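Local coordinates for profilin-2 (Mus musculus, PDB 2V8F), which binds actin and the proline-rich segments of its partners, among them the FH1 domain of the formin mDia1, and so probably contributes to the regulation of actin filament assembly, at residues G37-S42 with F112-E117; K54-F59 with I74-Y79; G67-S72 with K91-E96. All blocks are in the same frame, centred on the assembly; numbering follows the deposited sequence.

Contact 1: G37-S42 with F112-E117; sequences GGVFQS and FVMGKE
The ring of F40 carries F112 CB over one face, 3.9 Å from its centroid, a CH-pi contact offset toward the rim. At the edge of the same ring lies the backbone between V113 and M114: V113 C sits in the ring plane, and M114 N is 3.6 Å from F40 CE2. The ring of F112 turns its own edge toward the face of F40, with centroids 5.4 Å apart and planes inclined at 52°, so the pair is a tilted edge-to-face stack and not a parallel one. With CG of F40 anti to its carbonyl carbon (chi1 -70°), the ring is carried across to the strand, where CZ meets M114 CB at 3.7 Å.

M114, at the end of strand 109-114, has an extended chain that bends only at its end, chi3 -61°; this turn brings CE to V39 CG2 at 3.7 Å, the two side chains crossing at about a right angle. CE also comes near F40 CE1, which joins the two apolar contacts into one cluster. The segment 37-42 is folded back by a backbone bond from S42 N to V39 O, and both V39 N and F40 N are held by the carboxylate of E19 on the adjoining strand 19-24. F40 also packs on A21 and V101, from the strands flanking 109-114. The contact is thus a piece of the hydrophobic core of the profilin fold, in which the loop between strand 31-34 and helix 45-52 lays an aromatic side chain over the central antiparallel sheet.

Contact 2: K54-F59 with I74-Y79; sequences KDREGF and IRDSLY
R56 and D76 meet through a two-pronged salt bridge, and the arginine side chain can be followed along it. R56 CB already lies 3.6 Å from D76 OD2, and CG and CD pass the same oxygen at longer range while the chain bends at chi2 and chi3 (-50° and -62°), which turns the NE and NH2 side of the guanidinium to the carboxylate. NE then donates to D76 OD2 at 2.9 Å, on the syn side. NH2 donates to D76 OD1, also 2.9 Å away, along a nearly straight bond (172°) that lies in the guanidinium plane but comes from above that of the carboxylate. NH2 further rests against L78 CB at 3.5 Å. NH1 turns to the carbonyls of G53 and I51, beside Y79 CE2.

The guanidinium is sandwiched: Y79 CE2 lies 3.7 Å above one face and F59 CZ 3.5 Å above the other, both off-centre, and Y79 presents its ring edge. D76 OD1 also takes the backbone N of L78, an Asx turn, from the face opposite R56 NH2. D76 OD2 has a water as second donor, which also donates to R56 O. Both carboxylate oxygens thus have two donors each, and the opposing charge would probably keep D76 ionised, tying the loop that leads into helix 58-62 to strand 69-77.

Contact 3: G67-S72 with K91-E96; sequences GAKKCS and KSQGGE
The loop that follows strand 85-90 is tied here to the neighbouring strand 69-77 of the antiparallel sheet. K69 supplies the main polar link: its NZ donates to E96 OE2 at 2.7 Å, a salt bridge, and to K91 O at 2.9 Å. The carbonyl bond of K91 points almost straight at the ammonium, with a C=O...N angle of 168°. K69 reaches both by a single bend: CG stands anti to the backbone N (chi1 179°), and the turn at chi2, 55°, directs CE and NZ to the loop. E96 comes from the opposite direction, and its OE2 is met by NZ on the syn side.

OE2 serves the loop as well. Q93 N donates to it at 2.9 Å from the other face of the carboxylate, on the anti side, while S92 OG donates to E96 O, so the loop is drawn together around the glutamate although Q93, G94 and G95 are poorly ordered; the cis peptide modelled between G94 and G95 is doubtful there. The ladder between the two strands carries on one step into the loop, since K91 N donates to K70 O at 2.9 Å, continuing the backbone pairing of S72 with R89.

The K91 side chain runs extended alongside residues 70-72 of strand 69-77. Its CE lies 3.4 Å from S72 OG, and a water donates to C71 O while accepting from K91 NZ, bridging the lysine end to the strand. K70 NZ stands 5.0 Å from K91 NZ, two like charges near each other without contact.

Overall arrangement
All three contacts bear on the antiparallel sheet of profilin. Contact 1 joins the loop after strand 31-34 to strand 109-114. Between these segments in sequence come the four of contacts 2 and 3, which alternate: 54-59, 67-72, 74-79, 91-96. Contacts 2 and 3 share strand 69-77, yet their centres lie about 19 Å apart, toward its two ends. Contacts 1 and 3 are closer, about 12 Å between centres, and touch where V39 CG1 and S42 CB pack on K69 CB and G67 CA, respectively. The centre of contact 2 is about 20 Å from that of contact 1, across the chain's centre. Together they tie three loops to one antiparallel sheet.

Contact 1: G37-S42 with F112-E117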
loop_
_atom_site.group_PDB
_atom_site.type_symbol
_atom_site.label_atom_id
_atom_site.label_comp_id
_atom_site.label_asym_id
_atom_site.label_seq_id
_atom_site.Cartn_x
_atom_site.Cartn_y
_atom_site.Cartn_z
ATOM N N GLY A 37 9.204 5.886 -5.460
ATOM C CA GLY A 37 10.255 5.215 -6.209
ATOM C C GLY A 37 9.812 4.826 -7.606
ATOM O O GLY A 37 10.635 4.237 -8.309
ATOM N N GLY A 38 8.569 5.161 -7.909
ATOM C CA GLY A 38 7.951 4.929 -9.193
ATOM C C GLY A 38 8.120 6.096 -10.151
ATOM O O GLY A 38 8.694 7.136 -9.792
ATOM N N VAL A 39 7.646 5.877 -11.371
ATOM C CA VAL A 39 7.647 7.015 -12.288
ATOM C C VAL A 39 6.525 7.994 -11.964
ATOM O O VAL A 39 6.680 9.175 -12.244
ATOM C CB VAL A 39 7.556 6.648 -13.792
ATOM C CG1 VAL A 39 8.770 5.784 -14.098
ATOM C CG2 VAL A 39 6.240 5.989 -14.119
ATOM N N PHE A 40 5.462 7.515 -11.348
ATOM C CA PHE A 40 4.325 8.393 -11.102
ATOM C C PHE A 40 4.660 9.549 -10.153
ATOM O O PHE A 40 4.135 10.639 -10.276
ATOM C CB PHE A 40 3.126 7.644 -10.566
ATOM C CG PHE A 40 2.422 6.701 -11.536
ATOM C CD1 PHE A 40 2.525 6.764 -12.896
ATOM C CD2 PHE A 40 1.611 5.725 -11.003
ATOM C CE1 PHE A 40 1.861 5.875 -13.737
ATOM C CE2 PHE A 40 0.909 4.824 -11.803
ATOM C CZ PHE A 40 1.053 4.917 -13.157
ATOM N N GLN A 41 5.553 9.273 -9.221
ATOM C CA GLN A 41 5.899 10.322 -8.276
ATOM C C GLN A 41 6.554 11.494 -8.965
ATOM O O GLN A 41 6.570 12.593 -8.368
ATOM C CB GLN A 41 6.870 9.667 -7.281
ATOM C CG GLN A 41 7.142 10.623 -6.160
ATOM C CD GLN A 41 8.087 10.212 -5.068
ATOM O OE1 GLN A 41 9.028 9.445 -5.262
ATOM N NE2 GLN A 41 7.814 10.753 -3.879
ATOM N N SER A 42 7.138 11.331 -10.162
ATOM C CA SER A 42 7.743 12.439 -10.881
ATOM C C SER A 42 6.909 12.926 -12.061
ATOM O O SER A 42 7.455 13.672 -12.877
ATOM C CB SER A 42 9.141 12.060 -11.393
ATOM O OG SER A 42 9.990 12.017 -10.264
ATOM N N PHE A 112 -4.117 7.221 -11.348
ATOM C CA PHE A 112 -3.185 6.449 -12.144
ATOM C C PHE A 112 -2.897 5.105 -11.465
ATOM O O PHE A 112 -2.640 5.077 -10.271
ATOM C CB PHE A 112 -1.854 7.207 -12.301
ATOM C CG PHE A 112 -1.825 8.402 -13.183
ATOM C CD1 PHE A 112 -2.235 9.653 -12.736
ATOM C CD2 PHE A 112 -1.381 8.293 -14.482
ATOM C CE1 PHE A 112 -2.168 10.723 -13.606
ATOM C CE2 PHE A 112 -1.309 9.356 -15.343
ATOM C CZ PHE A 112 -1.759 10.597 -14.893
ATOM N N VAL A 113 -2.901 4.049 -12.277
ATOM C CA VAL A 113 -2.414 2.747 -11.831
ATOM C C VAL A 113 -1.481 2.199 -12.893
ATOM O O VAL A 113 -1.723 2.339 -14.085
ATOM C CB VAL A 113 -3.572 1.773 -11.490
ATOM C CG1 VAL A 113 -4.426 2.268 -10.327
ATOM C CG2 VAL A 113 -4.419 1.545 -12.721
ATOM N N MET A 114 -0.434 1.501 -12.480
ATOM C CA MET A 114 0.447 0.731 -13.321
ATOM C C MET A 114 0.446 -0.726 -12.895
ATOM O O MET A 114 0.684 -1.024 -11.738
ATOM C CB MET A 114 1.875 1.299 -13.263
ATOM C CG MET A 114 2.805 0.547 -14.206
ATOM S SD MET A 114 4.514 1.046 -14.048
ATOM C CE MET A 114 4.494 2.769 -14.472
ATOM N N GLY A 115 0.183 -1.615 -13.871
ATOM C CA GLY A 115 0.223 -3.040 -13.467
ATOM C C GLY A 115 1.657 -3.497 -13.339
ATOM O O GLY A 115 2.604 -3.005 -13.933
ATOM N N LYS A 116 1.786 -4.569 -12.561
ATOM C CA LYS A 116 3.023 -5.350 -12.574
ATOM C C LYS A 116 3.246 -5.984 -13.943
ATOM O O LYS A 116 2.378 -6.012 -14.831
ATOM C CB LYS A 116 2.937 -6.404 -11.471
ATOM C CG LYS A 116 2.962 -5.791 -10.063
ATOM C CD LYS A 116 3.017 -6.844 -9.003
ATOM C CE LYS A 116 3.012 -6.302 -7.611
ATOM N NZ LYS A 116 2.914 -7.303 -6.524
ATOM N N GLU A 117 4.455 -6.506 -14.104
ATOM C CA GLU A 117 4.756 -7.205 -15.344
ATOM C C GLU A 117 3.733 -8.314 -15.579
ATOM O O GLU A 117 3.420 -9.109 -14.685
ATOM C CB GLU A 117 6.162 -7.804 -15.277
ATOM C CG GLU A 117 6.687 -8.365 -16.585
ATOM C CD GLU A 117 8.073 -8.969 -16.489
ATOM O OE1 GLU A 117 8.816 -8.666 -15.531
ATOM O OE2 GLU A 117 8.407 -9.759 -17.412
#

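Contact 2: K54-F59 with I74-Y79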
loop_
_atom_site.group_PDB
_atom_site.type_symbol
_atom_site.label_atom_id
_atom_site.label_comp_id
_atom_site.label_asym_id
_atom_site.label_seq_id
_atom_site.Cartn_x
_atom_site.Cartn_y
_atom_site.Cartn_z
ATOM N N LYS A 54 -6.858 19.718 -24.572
ATOM C CA LYS A 54 -7.845 19.741 -25.651
ATOM C C LYS A 54 -7.432 18.900 -26.838
ATOM O O LYS A 54 -8.274 18.379 -27.565
ATOM C CB LYS A 54 -8.005 21.197 -26.117
ATOM C CG LYS A 54 -9.104 21.463 -27.129
ATOM C CD LYS A 54 -9.196 22.937 -27.513
ATOM C CE LYS A 54 -9.900 23.084 -28.848
ATOM N NZ LYS A 54 -10.154 24.485 -29.294
ATOM N N ASP A 55 -6.139 18.802 -27.041
ATOM C CA ASP A 55 -5.684 17.989 -28.165
ATOM C C ASP A 55 -5.708 16.522 -27.802
ATOM O O ASP A 55 -4.947 16.027 -26.964
ATOM C CB ASP A 55 -4.288 18.511 -28.512
ATOM C CG ASP A 55 -3.587 17.715 -29.569
ATOM O OD1 ASP A 55 -4.176 16.775 -30.154
ATOM O OD2 ASP A 55 -2.412 18.044 -29.804
ATOM N N ARG A 56 -6.612 15.761 -28.427
ATOM C CA ARG A 56 -6.813 14.352 -28.149
ATOM C C ARG A 56 -6.196 13.524 -29.282
ATOM O O ARG A 56 -6.531 12.353 -29.392
ATOM C CB ARG A 56 -8.282 13.995 -27.951
ATOM C CG ARG A 56 -9.120 14.819 -26.988
ATOM C CD ARG A 56 -8.513 15.021 -25.627
ATOM N NE ARG A 56 -8.300 13.768 -24.902
ATOM C CZ ARG A 56 -7.532 13.750 -23.813
ATOM N NH1 ARG A 56 -6.944 14.839 -23.330
ATOM N NH2 ARG A 56 -7.359 12.599 -23.186
ATOM N N GLU A 57 -5.333 14.152 -30.081
ATOM C CA GLU A 57 -4.745 13.480 -31.238
ATOM C C GLU A 57 -3.234 13.368 -31.175
ATOM O O GLU A 57 -2.624 12.364 -31.547
ATOM C CB GLU A 57 -5.186 14.226 -32.515
ATOM C CG GLU A 57 -6.660 14.077 -32.801
ATOM C CD GLU A 57 -7.094 12.656 -33.074
ATOM O OE1 GLU A 57 -6.296 11.893 -33.647
ATOM O OE2 GLU A 57 -8.259 12.326 -32.706
ATOM N N GLY A 58 -2.562 14.429 -30.736
ATOM C CA GLY A 58 -1.122 14.480 -30.779
ATOM C C GLY A 58 -0.432 13.329 -30.080
ATOM O O GLY A 58 0.585 12.836 -30.584
ATOM N N PHE A 59 -0.971 12.946 -28.924
ATOM C CA PHE A 59 -0.288 11.888 -28.182
ATOM C C PHE A 59 -0.346 10.566 -28.929
ATOM O O PHE A 59 0.447 9.690 -28.572
ATOM C CB PHE A 59 -0.761 11.841 -26.729
ATOM C CG PHE A 59 -2.249 11.862 -26.469
ATOM C CD1 PHE A 59 -3.186 11.100 -27.148
ATOM C CD2 PHE A 59 -2.742 12.686 -25.457
ATOM C CE1 PHE A 59 -4.532 11.150 -26.838
ATOM C CE2 PHE A 59 -4.068 12.739 -25.163
ATOM C CZ PHE A 59 -5.006 11.979 -25.843
ATOM N N ILE A 74 -2.973 3.897 -25.770
ATOM C CA ILE A 74 -3.682 2.758 -26.328
ATOM C C ILE A 74 -5.159 3.040 -26.592
ATOM O O ILE A 74 -5.612 2.532 -27.603
ATOM C CB ILE A 74 -3.528 1.553 -25.365
ATOM C CG1 ILE A 74 -2.034 1.410 -25.019
ATOM C CG2 ILE A 74 -4.112 0.271 -25.895
ATOM C CD1 ILE A 74 -1.120 1.249 -26.206
ATOM N N ARG A 75 -5.792 3.773 -25.706
ATOM C CA ARG A 75 -7.203 4.139 -25.882
ATOM C C ARG A 75 -7.429 5.423 -25.108
ATOM O O ARG A 75 -6.934 5.521 -23.975
ATOM C CB ARG A 75 -8.112 3.039 -25.396
ATOM C CG ARG A 75 -9.568 2.985 -25.785
ATOM C CD ARG A 75 -10.281 1.688 -25.424
ATOM N NE ARG A 75 -10.148 1.341 -24.019
ATOM C CZ ARG A 75 -10.755 0.442 -23.286
ATOM N NH1 ARG A 75 -11.665 -0.325 -23.885
ATOM N NH2 ARG A 75 -10.491 0.271 -21.987
ATOM N N ASP A 76 -8.139 6.341 -25.723
ATOM C CA ASP A 76 -8.488 7.596 -25.076
ATOM C C ASP A 76 -10.005 7.729 -24.938
ATOM O O ASP A 76 -10.637 7.966 -25.979
ATOM C CB ASP A 76 -7.969 8.816 -25.834
ATOM C CG ASP A 76 -8.422 10.112 -25.175
ATOM O OD1 ASP A 76 -8.594 10.072 -23.955
ATOM O OD2 ASP A 76 -8.645 11.083 -25.947
ATOM N N SER A 77 -10.528 7.589 -23.762
ATOM C CA SER A 77 -11.936 7.822 -23.431
ATOM C C SER A 77 -12.044 8.847 -22.311
ATOM O O SER A 77 -13.004 8.816 -21.526
ATOM C CB SER A 77 -12.653 6.522 -23.074
ATOM O OG SER A 77 -12.662 5.611 -24.159
ATOM N N LEU A 78 -11.038 9.717 -22.184
ATOM C CA LEU A 78 -10.945 10.548 -20.981
ATOM C C LEU A 78 -12.120 11.521 -20.810
ATOM O O LEU A 78 -12.498 11.851 -19.700
ATOM C CB LEU A 78 -9.653 11.310 -20.883
ATOM C CG LEU A 78 -9.212 11.593 -19.440
ATOM C CD1 LEU A 78 -8.754 10.343 -18.736
ATOM C CD2 LEU A 78 -8.123 12.681 -19.451
ATOM N N TYR A 79 -12.667 11.901 -21.969
ATOM C CA TYR A 79 -13.807 12.809 -22.023
ATOM C C TYR A 79 -15.047 12.129 -22.616
ATOM O O TYR A 79 -15.866 12.833 -23.168
ATOM C CB TYR A 79 -13.476 14.106 -22.801
ATOM C CG TYR A 79 -12.432 14.904 -22.024
ATOM C CD1 TYR A 79 -12.828 15.654 -20.929
ATOM C CD2 TYR A 79 -11.086 14.889 -22.336
ATOM C CE1 TYR A 79 -11.964 16.400 -20.170
ATOM C CE2 TYR A 79 -10.173 15.625 -21.573
ATOM C CZ TYR A 79 -10.613 16.359 -20.500
ATOM O OH TYR A 79 -9.769 17.118 -19.703
HETATM O O HOH W 1 -8.715 10.851 -28.656
#

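Contact 3: G67-S72 with K91-E96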
loop_
_atom_site.group_PDB
_atom_site.type_symbol
_atom_site.label_atom_id
_atom_site.label_comp_id
_atom_site.label_asym_id
_atom_site.label_seq_id
_atom_site.Cartn_x
_atom_site.Cartn_y
_atom_site.Cartn_z
ATOM N N GLY A 67 6.472 10.918 -15.694
ATOM C CA GLY A 67 7.697 10.860 -14.922
ATOM C C GLY A 67 8.877 10.717 -15.862
ATOM O O GLY A 67 9.845 10.074 -15.489
ATOM N N ALA A 68 8.832 11.318 -17.040
ATOM C CA ALA A 68 9.836 11.297 -18.088
ATOM C C ALA A 68 9.986 9.928 -18.772
ATOM O O ALA A 68 10.824 9.773 -19.666
ATOM C CB ALA A 68 11.196 11.796 -17.569
ATOM N N LYS A 69 9.157 8.981 -18.333
ATOM C CA LYS A 69 9.172 7.679 -19.010
ATOM C C LYS A 69 8.319 7.724 -20.281
ATOM O O LYS A 69 7.144 8.108 -20.188
ATOM C CB LYS A 69 8.646 6.610 -18.063
ATOM C CG LYS A 69 8.569 5.200 -18.610
ATOM C CD LYS A 69 9.873 4.688 -19.166
ATOM C CE LYS A 69 9.570 3.534 -20.137
ATOM N NZ LYS A 69 10.814 2.781 -20.467
ATOM N N LYS A 70 8.881 7.358 -21.422
ATOM C CA LYS A 70 8.108 7.299 -22.680
ATOM C C LYS A 70 7.044 6.226 -22.654
ATOM O O LYS A 70 7.307 5.100 -22.239
ATOM C CB LYS A 70 9.047 7.034 -23.875
ATOM C CG LYS A 70 9.930 8.248 -24.098
ATOM C CD LYS A 70 11.018 7.947 -25.134
ATOM C CE LYS A 70 10.558 8.417 -26.497
ATOM N NZ LYS A 70 11.704 8.355 -27.448
ATOM N N CYS A 71 5.850 6.609 -23.062
ATOM C CA CYS A 71 4.685 5.762 -23.144
ATOM C C CYS A 71 3.952 5.991 -24.456
ATOM O O CYS A 71 4.130 7.002 -25.160
ATOM C CB CYS A 71 3.692 6.102 -22.023
ATOM S SG CYS A 71 4.321 5.948 -20.331
ATOM N N SER A 72 3.079 5.044 -24.755
ATOM C CA SER A 72 2.122 5.020 -25.837
ATOM C C SER A 72 0.688 5.127 -25.312
ATOM O O SER A 72 0.373 4.580 -24.261
ATOM C CB SER A 72 2.258 3.726 -26.645
ATOM O OG SER A 72 3.599 3.661 -27.139
ATOM N N LYS A 91 6.727 2.363 -23.006
ATOM C CA LYS A 91 7.631 1.880 -24.080
ATOM C C LYS A 91 8.852 1.139 -23.555
ATOM O O LYS A 91 9.395 1.477 -22.569
ATOM C CB LYS A 91 8.058 3.013 -25.023
ATOM C CG LYS A 91 6.920 3.795 -25.704
ATOM C CD LYS A 91 7.355 4.681 -26.855
ATOM C CE LYS A 91 6.334 5.648 -27.454
ATOM N NZ LYS A 91 6.974 6.831 -28.161
ATOM N N SER A 92 9.236 0.081 -24.256
ATOM C CA SER A 92 10.355 -0.755 -23.861
ATOM C C SER A 92 11.666 -0.182 -24.361
ATOM O O SER A 92 11.886 -0.100 -25.485
ATOM C CB SER A 92 10.081 -2.177 -24.323
ATOM O OG SER A 92 11.217 -2.977 -24.377
ATOM N N GLN A 93 12.477 0.321 -23.472
ATOM C CA GLN A 93 13.587 1.162 -23.873
ATOM C C GLN A 93 14.523 0.270 -24.650
ATOM O O GLN A 93 15.062 0.648 -25.682
ATOM C CB GLN A 93 14.289 1.765 -22.645
ATOM C CG GLN A 93 14.041 3.243 -22.327
ATOM C CD GLN A 93 15.244 3.942 -21.609
ATOM O OE1 GLN A 93 15.698 5.015 -22.026
ATOM N NE2 GLN A 93 15.728 3.331 -20.525
ATOM N N GLY A 94 14.646 -0.960 -24.174
ATOM C CA GLY A 94 15.108 -2.028 -24.996
ATOM C C GLY A 94 14.106 -3.112 -25.288
ATOM O O GLY A 94 13.535 -3.186 -26.385
ATOM N N GLY A 95 14.020 -4.032 -24.339
ATOM C CA GLY A 95 15.041 -4.070 -23.302
ATOM C C GLY A 95 14.486 -4.582 -22.002
ATOM O O GLY A 95 14.984 -5.499 -21.365
ATOM N N GLU A 96 13.396 -3.962 -21.620
ATOM C CA GLU A 96 12.698 -4.292 -20.415
ATOM C C GLU A 96 11.287 -4.581 -20.888
ATOM O O GLU A 96 10.928 -4.225 -21.961
ATOM C CB GLU A 96 12.694 -3.062 -19.542
ATOM C CG GLU A 96 11.927 -1.931 -20.197
ATOM C CD GLU A 96 12.317 -0.513 -19.760
ATOM O OE1 GLU A 96 12.740 -0.294 -18.615
ATOM O OE2 GLU A 96 12.132 0.402 -20.563
HETATM O O HOH W 2 6.548 8.305 -25.949
#